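Local coordinates for protein endoglucanase A (PDB 6Q1I) that cleaves internal beta-1,4-glucosidic bonds of cellulose, lichenan and cereal beta-glucans through the glycoside hydrolase family 5 catalytic domain that this chain represents, at residues 16-21 against 277-282; 201-206 against 228-233; 286-291 against 328-333. All blocks are in the same frame, centred on the assembly; numbering follows the deposited sequence.

Contact 1 of 3, residues 16-21 against 277-282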
loop_
_atom_site.group_PDB
_atom_site.type_symbol
_atom_site.label_atom_id
_atom_site.label_comp_id
_atom_site.label_asym_id
_atom_site.label_seq_id
_atom_site.Cartn_x
_atom_site.Cartn_y
_atom_site.Cartn_z
ATOM N N GLU A 16 -15.774 -3.110 -9.596
ATOM C CA GLU A 16 -16.796 -3.284 -8.567
ATOM C C GLU A 16 -16.177 -3.272 -7.173
ATOM O O GLU A 16 -16.712 -2.657 -6.244
ATOM C CB GLU A 16 -17.521 -4.615 -8.781
ATOM C CG GLU A 16 -18.374 -4.721 -10.049
ATOM C CD GLU A 16 -18.914 -6.139 -10.279
ATOM O OE1 GLU A 16 -20.063 -6.411 -9.876
ATOM O OE2 GLU A 16 -18.193 -6.993 -10.845
ATOM N N ILE A 17 -15.054 -3.970 -7.008
ATOM C CA ILE A 17 -14.430 -4.081 -5.694
ATOM C C ILE A 17 -13.996 -2.709 -5.191
ATOM O O ILE A 17 -14.210 -2.359 -4.022
ATOM C CB ILE A 17 -13.259 -5.081 -5.764
ATOM C CG1 ILE A 17 -13.799 -6.504 -5.962
ATOM C CG2 ILE A 17 -12.375 -4.986 -4.510
ATOM C CD1 ILE A 17 -12.770 -7.513 -6.435
ATOM N N VAL A 18 -13.393 -1.903 -6.065
ATOM C CA VAL A 18 -12.889 -0.603 -5.630
ATOM C C VAL A 18 -14.023 0.274 -5.107
ATOM O O VAL A 18 -13.816 1.095 -4.201
ATOM C CB VAL A 18 -12.093 0.043 -6.786
ATOM C CG1 VAL A 18 -11.779 1.484 -6.515
ATOM C CG2 VAL A 18 -10.801 -0.708 -7.029
ATOM N N GLN A 19 -15.237 0.105 -5.638
ATOM C CA GLN A 19 -16.366 0.907 -5.179
ATOM C C GLN A 19 -16.667 0.698 -3.703
ATOM O O GLN A 19 -17.244 1.588 -3.069
ATOM C CB GLN A 19 -17.617 0.589 -6.007
ATOM C CG GLN A 19 -17.533 1.055 -7.443
ATOM C CD GLN A 19 -18.824 0.846 -8.199
ATOM O OE1 GLN A 19 -19.125 -0.257 -8.646
ATOM N NE2 GLN A 19 -19.598 1.907 -8.341
ATOM N N GLU A 20 -16.269 -0.446 -3.139
ATOM C CA GLU A 20 -16.656 -0.843 -1.795
ATOM C C GLU A 20 -15.543 -0.732 -0.763
ATOM O O GLU A 20 -15.804 -0.956 0.422
ATOM C CB GLU A 20 -17.151 -2.299 -1.803
ATOM C CG GLU A 20 -18.314 -2.557 -2.729
ATOM C CD GLU A 20 -19.508 -1.719 -2.379
ATOM O OE1 GLU A 20 -19.703 -1.443 -1.177
ATOM O OE2 GLU A 20 -20.241 -1.324 -3.307
ATOM N N MET A 21 -14.313 -0.406 -1.168
ATOM C CA MET A 21 -13.165 -0.531 -0.269
ATOM C C MET A 21 -13.081 0.562 0.797
ATOM O O MET A 21 -12.377 0.383 1.797
ATOM C CB MET A 21 -11.876 -0.587 -1.095
ATOM C CG MET A 21 -11.700 -1.892 -1.855
ATOM S SD MET A 21 -10.324 -1.853 -3.023
ATOM C CE MET A 21 -8.920 -1.651 -1.937
ATOM N N GLY A 277 -8.567 3.080 -18.648
ATOM C CA GLY A 277 -9.447 1.942 -18.475
ATOM C C GLY A 277 -9.393 1.235 -17.134
ATOM O O GLY A 277 -9.932 0.126 -17.028
ATOM N N VAL A 278 -8.779 1.830 -16.111
ATOM C CA VAL A 278 -8.661 1.167 -14.813
ATOM C C VAL A 278 -9.069 2.061 -13.651
ATOM O O VAL A 278 -8.911 3.291 -13.710
ATOM C CB VAL A 278 -7.237 0.620 -14.566
ATOM C CG1 VAL A 278 -6.900 -0.457 -15.577
ATOM C CG2 VAL A 278 -6.189 1.733 -14.528
ATOM N N PRO A 279 -9.534 1.470 -12.552
ATOM C CA PRO A 279 -9.685 2.225 -11.304
ATOM C C PRO A 279 -8.333 2.471 -10.658
ATOM O O PRO A 279 -7.305 1.937 -11.076
ATOM C CB PRO A 279 -10.556 1.317 -10.438
ATOM C CG PRO A 279 -10.390 -0.053 -11.010
ATOM C CD PRO A 279 -9.875 0.048 -12.408
ATOM N N VAL A 280 -8.351 3.288 -9.602
ATOM C CA VAL A 280 -7.157 3.644 -8.845
ATOM C C VAL A 280 -7.446 3.531 -7.352
ATOM O O VAL A 280 -8.529 3.895 -6.883
ATOM C CB VAL A 280 -6.621 5.044 -9.238
ATOM C CG1 VAL A 280 -7.680 6.130 -9.053
ATOM C CG2 VAL A 280 -5.349 5.379 -8.474
ATOM N N VAL A 281 -6.467 3.022 -6.609
ATOM C CA VAL A 281 -6.491 2.981 -5.153
ATOM C C VAL A 281 -5.287 3.761 -4.649
ATOM O O VAL A 281 -4.161 3.546 -5.113
ATOM C CB VAL A 281 -6.444 1.532 -4.632
ATOM C CG1 VAL A 281 -6.097 1.485 -3.141
ATOM C CG2 VAL A 281 -7.754 0.803 -4.919
ATOM N N ILE A 282 -5.519 4.653 -3.690
ATOM C CA ILE A 282 -4.445 5.343 -2.981
ATOM C C ILE A 282 -4.065 4.436 -1.810
ATOM O O ILE A 282 -4.707 4.446 -0.753
ATOM C CB ILE A 282 -4.866 6.741 -2.528
ATOM C CG1 ILE A 282 -5.187 7.618 -3.740
ATOM C CG2 ILE A 282 -3.767 7.384 -1.698
ATOM C CD1 ILE A 282 -5.871 8.926 -3.406
#
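V18 sets its two methyls against P279 and the first residues of strand 280-285. The CB corner of the P279 ring sits against the fork of V18, about equally far from both methyls: P279 CB lies 4.0 Å from V18 CG2 and 4.1 Å from V18 CG1. V18 CG2, anti to its own carbonyl carbon, fills the hollow between P279 CB and V281 CG2, the latter 4.0 Å from it; the side chains of P279 and V281 both point toward the helix. V280 between them turns its side chain away and offers its backbone instead, its carbonyl O lying 4.1 Å from V18 CG1.

V281 CG2 is in turn a bump that fits the hollow between V18 CG2 and M21 CE, the latter 4.0 Å away. The flexible thioether of M21 suits this place because a bend at its last torsion (chi3 64°) swings the methyl round to V281. Branched valines give short, stiff knobs, while proline adds a compact apolar surface just ahead of the regular strand. No hydrogen bond crosses here; V18 also touches I230 and P313. Since P279 immediately precedes strand 280-285, the arrangement is that of a TIM barrel whose N-terminal, or bottom, end is plugged by a short helix, 14-20.

Contact 2 of 3, residues 201-206 against 228-233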
loop_
_atom_site.group_PDB
_atom_site.type_symbol
_atom_site.label_atom_id
_atom_site.label_comp_id
_atom_site.label_asym_id
_atom_site.label_seq_id
_atom_site.Cartn_x
_atom_site.Cartn_y
_atom_site.Cartn_z
ATOM N N SER A 201 -9.082 -14.235 -11.977
ATOM C CA SER A 201 -9.891 -13.026 -11.983
ATOM C C SER A 201 -9.695 -12.124 -10.773
ATOM O O SER A 201 -10.282 -11.038 -10.735
ATOM C CB SER A 201 -11.376 -13.392 -12.072
ATOM O OG SER A 201 -11.597 -14.205 -13.204
ATOM N N ARG A 202 -8.904 -12.539 -9.786
ATOM C CA ARG A 202 -8.651 -11.707 -8.615
ATOM C C ARG A 202 -8.169 -10.325 -9.032
ATOM O O ARG A 202 -7.331 -10.183 -9.923
ATOM C CB ARG A 202 -7.570 -12.369 -7.754
ATOM C CG ARG A 202 -7.353 -11.683 -6.401
ATOM C CD ARG A 202 -6.292 -12.360 -5.527
ATOM N NE ARG A 202 -6.547 -13.787 -5.410
ATOM C CZ ARG A 202 -7.520 -14.322 -4.683
ATOM N NH1 ARG A 202 -8.327 -13.556 -3.955
ATOM N NH2 ARG A 202 -7.692 -15.633 -4.692
ATOM N N ALA A 203 -8.666 -9.304 -8.347
ATOM C CA ALA A 203 -8.180 -7.955 -8.592
ATOM C C ALA A 203 -6.705 -7.864 -8.235
ATOM O O ALA A 203 -6.268 -8.360 -7.187
ATOM C CB ALA A 203 -8.976 -6.961 -7.750
ATOM N N VAL A 204 -5.941 -7.197 -9.099
ATOM C CA VAL A 204 -4.507 -7.019 -8.904
ATOM C C VAL A 204 -4.163 -5.546 -9.057
ATOM O O VAL A 204 -4.345 -4.970 -10.136
ATOM C CB VAL A 204 -3.676 -7.881 -9.871
ATOM C CG1 VAL A 204 -2.182 -7.607 -9.668
ATOM C CG2 VAL A 204 -3.979 -9.360 -9.683
ATOM N N MET A 205 -3.683 -4.940 -7.975
ATOM C CA MET A 205 -3.119 -3.601 -7.978
ATOM C C MET A 205 -1.669 -3.642 -8.445
ATOM O O MET A 205 -0.934 -4.595 -8.163
ATOM C CB MET A 205 -3.146 -3.032 -6.556
ATOM C CG MET A 205 -4.521 -2.642 -6.078
ATOM S SD MET A 205 -4.655 -2.233 -4.324
ATOM C CE MET A 205 -3.435 -0.948 -4.179
ATOM N N MET A 206 -1.258 -2.590 -9.158
ATOM C CA MET A 206 0.134 -2.458 -9.564
ATOM C C MET A 206 0.485 -0.984 -9.626
ATOM O O MET A 206 -0.355 -0.174 -10.051
ATOM C CB MET A 206 0.420 -3.117 -10.913
ATOM C CG MET A 206 -0.498 -2.702 -12.039
ATOM S SD MET A 206 -0.285 -3.704 -13.518
ATOM C CE MET A 206 -0.489 -5.312 -12.880
ATOM N N ASN A 228 -8.881 -7.034 -14.930
ATOM C CA ASN A 228 -9.059 -6.802 -13.490
ATOM C C ASN A 228 -7.807 -6.229 -12.836
ATOM O O ASN A 228 -7.362 -6.675 -11.775
ATOM C CB ASN A 228 -9.537 -8.069 -12.806
ATOM C CG ASN A 228 -10.914 -8.435 -13.239
ATOM O OD1 ASN A 228 -11.857 -7.679 -13.007
ATOM N ND2 ASN A 228 -11.038 -9.548 -13.952
ATOM N N VAL A 229 -7.276 -5.177 -13.438
ATOM C CA VAL A 229 -6.135 -4.424 -12.926
ATOM C C VAL A 229 -6.625 -3.153 -12.246
ATOM O O VAL A 229 -7.593 -2.516 -12.689
ATOM C CB VAL A 229 -5.158 -4.089 -14.071
ATOM C CG1 VAL A 229 -4.095 -3.073 -13.628
ATOM C CG2 VAL A 229 -4.516 -5.373 -14.596
ATOM N N ILE A 230 -5.929 -2.766 -11.176
ATOM C CA ILE A 230 -6.136 -1.514 -10.463
ATOM C C ILE A 230 -4.793 -0.792 -10.409
ATOM O O ILE A 230 -3.768 -1.409 -10.103
ATOM C CB ILE A 230 -6.614 -1.799 -9.022
ATOM C CG1 ILE A 230 -7.908 -2.617 -8.994
ATOM C CG2 ILE A 230 -6.773 -0.485 -8.239
ATOM C CD1 ILE A 230 -8.236 -3.197 -7.615
ATOM N N ALA A 231 -4.787 0.508 -10.688
ATOM C CA ALA A 231 -3.575 1.298 -10.496
ATOM C C ALA A 231 -3.385 1.632 -9.015
ATOM O O ALA A 231 -4.348 1.965 -8.319
ATOM C CB ALA A 231 -3.671 2.594 -11.297
ATOM N N SER A 232 -2.132 1.593 -8.557
ATOM C CA SER A 232 -1.752 1.952 -7.195
ATOM C C SER A 232 -0.893 3.212 -7.214
ATOM O O SER A 232 0.152 3.247 -7.871
ATOM C CB SER A 232 -0.946 0.815 -6.554
ATOM O OG SER A 232 -0.409 1.213 -5.308
ATOM N N VAL A 233 -1.305 4.232 -6.458
ATOM C CA VAL A 233 -0.456 5.377 -6.161
ATOM C C VAL A 233 -0.458 5.607 -4.656
ATOM O O VAL A 233 -1.382 5.209 -3.944
ATOM C CB VAL A 233 -0.850 6.673 -6.912
ATOM C CG1 VAL A 233 -0.743 6.484 -8.411
ATOM C CG2 VAL A 233 -2.249 7.125 -6.535
#
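Two adjacent parallel strands of the TIM barrel, the fifth and sixth, pair here as the two strands of a beta-alpha-beta unit whose helix is 215-219. V204 N donates to N228 O (3.1 Å), and I230 N to V204 O (2.9 Å). The ladder continues with M206 N to I230 O (2.9 Å) and S232 N to M206 O (2.9 Å), so that V204 and M206 each use both N-H and carbonyl, while the backbone of M205 bonds to F155 and T157 on its other side. The strand axes are inclined by 37°, the twist expected as a sheet closes into a barrel.

On the interior side, M205 crosses I230 at a slant, its CG 3.7 Å from I230 CB. With its terminal methyl folded back (chi3 56°), M205 brings CE to S232 CB, 3.9 Å away. I230 reaches the opposite way with its CD1, which touches A203 CB at 3.8 Å; a small alanine fits where the helix 14-20 comes close. On the outer side M206 folds over its neighbour strand. Its CG sits between backbone N and carbonyl carbon (chi1 52°), and the thioether meets V229 at about a right angle, with M206 SD 3.9 Å from V229 CG1. N228 lays its amide by the S201 carbonyl, while its OD1 takes a hydrogen bond from A14 N.

Helix 175-194 covers the outer face at V204 and M206, strand 153-156 pairs with the far edge of 204-208, strand 280-285 flanks 229-234, and helix 14-20 packs beneath A203 and I230.

Contact 3 of 3, residues 286-291 against 328-333; sequences GSINKN and ETFGLL
I288 and T329 bring the two loop backbones to 4.7 Å between their CA atoms, neither segment being regular helix or strand. T329 is the centre of an inverse gamma turn, and its kink presents carbonyl and hydroxyl to the same amide: N289 N donates to T329 OG1 at 3.0 Å, fairly straight at 156°, and weakly to T329 O at 3.2 Å. The threonine makes this fork because its OG1 stands between backbone N and carbonyl carbon (chi1 47°), close to its own C=O. The same hydroxyl is also hydrogen-bonded to the carbonyl of K326. Just beyond, N289 OD1 accepts from N291 N at 2.9 Å and closes an Asx turn.

Both loops follow strands, 280-285 and 314-318, at the C-terminal end of the TIM barrel, the end that carries the active site in this family; the F330 side chain is about 7 Å from that of Q284, which occupies the nucleophile position assigned by similarity and is a changed residue here. I288 CG2 sits over one face of the F330 ring, displaced toward the CZ side of the rim, 3.6 Å from the centroid and 18° off the normal, a CH-pi contact. Branched isoleucine suits this role: its short methyl presses on the ring, and the residue also touches T245. At the ring edge G286 C approaches F330 CE1 at 3.7 Å; at this positive phi a side-chain carbon would press on F330 CD1 and the preceding carbonyl O, so glycine suits the place. S287 O lies 3.4 Å from F330 CD1, obliquely, and its hydrogen bond comes from R296 NH2.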
loop_
_atom_site.group_PDB
_atom_site.type_symbol
_atom_site.label_atom_id
_atom_site.label_comp_id
_atom_site.label_asym_id
_atom_site.label_seq_id
_atom_site.Cartn_x
_atom_site.Cartn_y
_atom_site.Cartn_z
ATOM N N GLY A 286 -1.461 9.919 4.528
ATOM C CA GLY A 286 -1.409 10.241 5.941
ATOM C C GLY A 286 -0.637 11.522 6.161
ATOM O O GLY A 286 -0.174 12.171 5.224
ATOM N N SER A 287 -0.528 11.883 7.442
ATOM C CA SER A 287 0.275 13.015 7.879
ATOM C C SER A 287 1.025 12.643 9.150
ATOM O O SER A 287 0.579 11.793 9.930
ATOM C CB SER A 287 -0.582 14.256 8.147
ATOM O OG SER A 287 -1.514 13.987 9.175
ATOM N N ILE A 288 2.187 13.272 9.336
ATOM C CA ILE A 288 3.008 13.037 10.521
ATOM C C ILE A 288 2.635 13.982 11.661
ATOM O O ILE A 288 1.941 14.982 11.461
ATOM C CB ILE A 288 4.517 13.105 10.203
ATOM C CG1 ILE A 288 4.943 14.518 9.820
ATOM C CG2 ILE A 288 4.872 12.107 9.103
ATOM C CD1 ILE A 288 6.442 14.669 9.654
ATOM N N ASN A 289 3.103 13.661 12.863
ATOM C CA ASN A 289 2.737 14.391 14.073
ATOM C C ASN A 289 3.623 15.616 14.250
ATOM O O ASN A 289 4.751 15.518 14.738
ATOM C CB ASN A 289 2.869 13.466 15.281
ATOM C CG ASN A 289 2.544 14.155 16.571
ATOM O OD1 ASN A 289 2.041 15.275 16.577
ATOM N ND2 ASN A 289 2.830 13.489 17.683
ATOM N N LYS A 290 3.098 16.784 13.878
ATOM C CA LYS A 290 3.744 18.066 14.130
ATOM C C LYS A 290 3.014 18.845 15.224
ATOM O O LYS A 290 2.939 20.075 15.178
ATOM C CB LYS A 290 3.837 18.892 12.846
ATOM C CG LYS A 290 4.559 18.183 11.711
ATOM C CD LYS A 290 4.559 18.997 10.416
ATOM C CE LYS A 290 5.297 18.264 9.314
ATOM N NZ LYS A 290 5.259 19.002 8.019
ATOM N N ASN A 291 2.470 18.134 16.212
ATOM C CA ASN A 291 1.727 18.763 17.306
ATOM C C ASN A 291 0.630 19.662 16.740
ATOM O O ASN A 291 0.403 20.787 17.202
ATOM C CB ASN A 291 2.656 19.518 18.264
ATOM C CG ASN A 291 2.041 19.719 19.637
ATOM O OD1 ASN A 291 1.171 18.960 20.054
ATOM N ND2 ASN A 291 2.493 20.743 20.348
ATOM N N GLU A 328 8.179 10.702 10.021
ATOM C CA GLU A 328 7.490 9.442 9.729
ATOM C C GLU A 328 6.587 8.986 10.873
ATOM O O GLU A 328 6.326 7.790 11.039
ATOM C CB GLU A 328 8.473 8.345 9.311
ATOM C CG GLU A 328 9.250 8.699 8.041
ATOM C CD GLU A 328 8.372 8.705 6.794
ATOM O OE1 GLU A 328 7.941 7.612 6.378
ATOM O OE2 GLU A 328 8.103 9.798 6.236
ATOM N N THR A 329 6.061 9.934 11.646
ATOM C CA THR A 329 5.222 9.610 12.800
ATOM C C THR A 329 3.743 9.594 12.402
ATOM O O THR A 329 2.949 10.477 12.745
ATOM C CB THR A 329 5.501 10.590 13.933
ATOM O OG1 THR A 329 5.501 11.927 13.411
ATOM C CG2 THR A 329 6.831 10.266 14.581
ATOM N N PHE A 330 3.375 8.526 11.687
ATOM C CA PHE A 330 2.043 8.348 11.124
ATOM C C PHE A 330 1.108 7.542 12.031
ATOM O O PHE A 330 -0.036 7.271 11.653
ATOM C CB PHE A 330 2.147 7.640 9.760
ATOM C CG PHE A 330 2.815 8.460 8.670
ATOM C CD1 PHE A 330 2.132 9.482 8.041
ATOM C CD2 PHE A 330 4.101 8.177 8.247
ATOM C CE1 PHE A 330 2.713 10.224 7.039
ATOM C CE2 PHE A 330 4.692 8.917 7.237
ATOM C CZ PHE A 330 3.993 9.936 6.624
ATOM N N GLY A 331 1.562 7.172 13.226
ATOM C CA GLY A 331 0.795 6.245 14.040
ATOM C C GLY A 331 -0.541 6.814 14.485
ATOM O O GLY A 331 -0.639 7.966 14.921
ATOM N N LEU A 332 -1.573 5.967 14.423
ATOM C CA LEU A 332 -2.906 6.312 14.912
ATOM C C LEU A 332 -3.413 5.371 15.994
ATOM O O LEU A 332 -3.977 5.836 16.991
ATOM C CB LEU A 332 -3.928 6.361 13.763
ATOM C CG LEU A 332 -3.787 7.520 12.780
ATOM C CD1 LEU A 332 -4.906 7.454 11.760
ATOM C CD2 LEU A 332 -3.780 8.882 13.480
ATOM N N LEU A 333 -3.276 4.062 15.813
ATOM C CA LEU A 333 -3.672 3.079 16.815
ATOM C C LEU A 333 -2.459 2.698 17.653
ATOM O O LEU A 333 -1.455 2.227 17.118
ATOM C CB LEU A 333 -4.236 1.821 16.150
ATOM C CG LEU A 333 -4.592 0.685 17.113
ATOM C CD1 LEU A 333 -5.771 1.086 17.995
ATOM C CD2 LEU A 333 -4.894 -0.595 16.345
#

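Contacts 1 and 2 have centres 8 Å apart and share the sheet: strands 229-234 and 280-285 are neighbours, stitched by probable hydrogen bonds from A231 N to P279 O and from V281 N to A231 O, each 2.9 Å. Contact 3 lies at the other end of the barrel, its centre 26 Å from that of contact 1 and 28 Å from that of contact 2, although strand 280-285 leads from contact 1 into its first loop. The catalytic positions, assigned by similarity and altered here, lie at the C-terminal end, toward contact 3. Between side chains, E328 of contact 3 is about 8 Å from Q160, S232 of contact 2 about 7 Å from Q160 and Q284, and V281 of contact 1 about 9 Å from Q284.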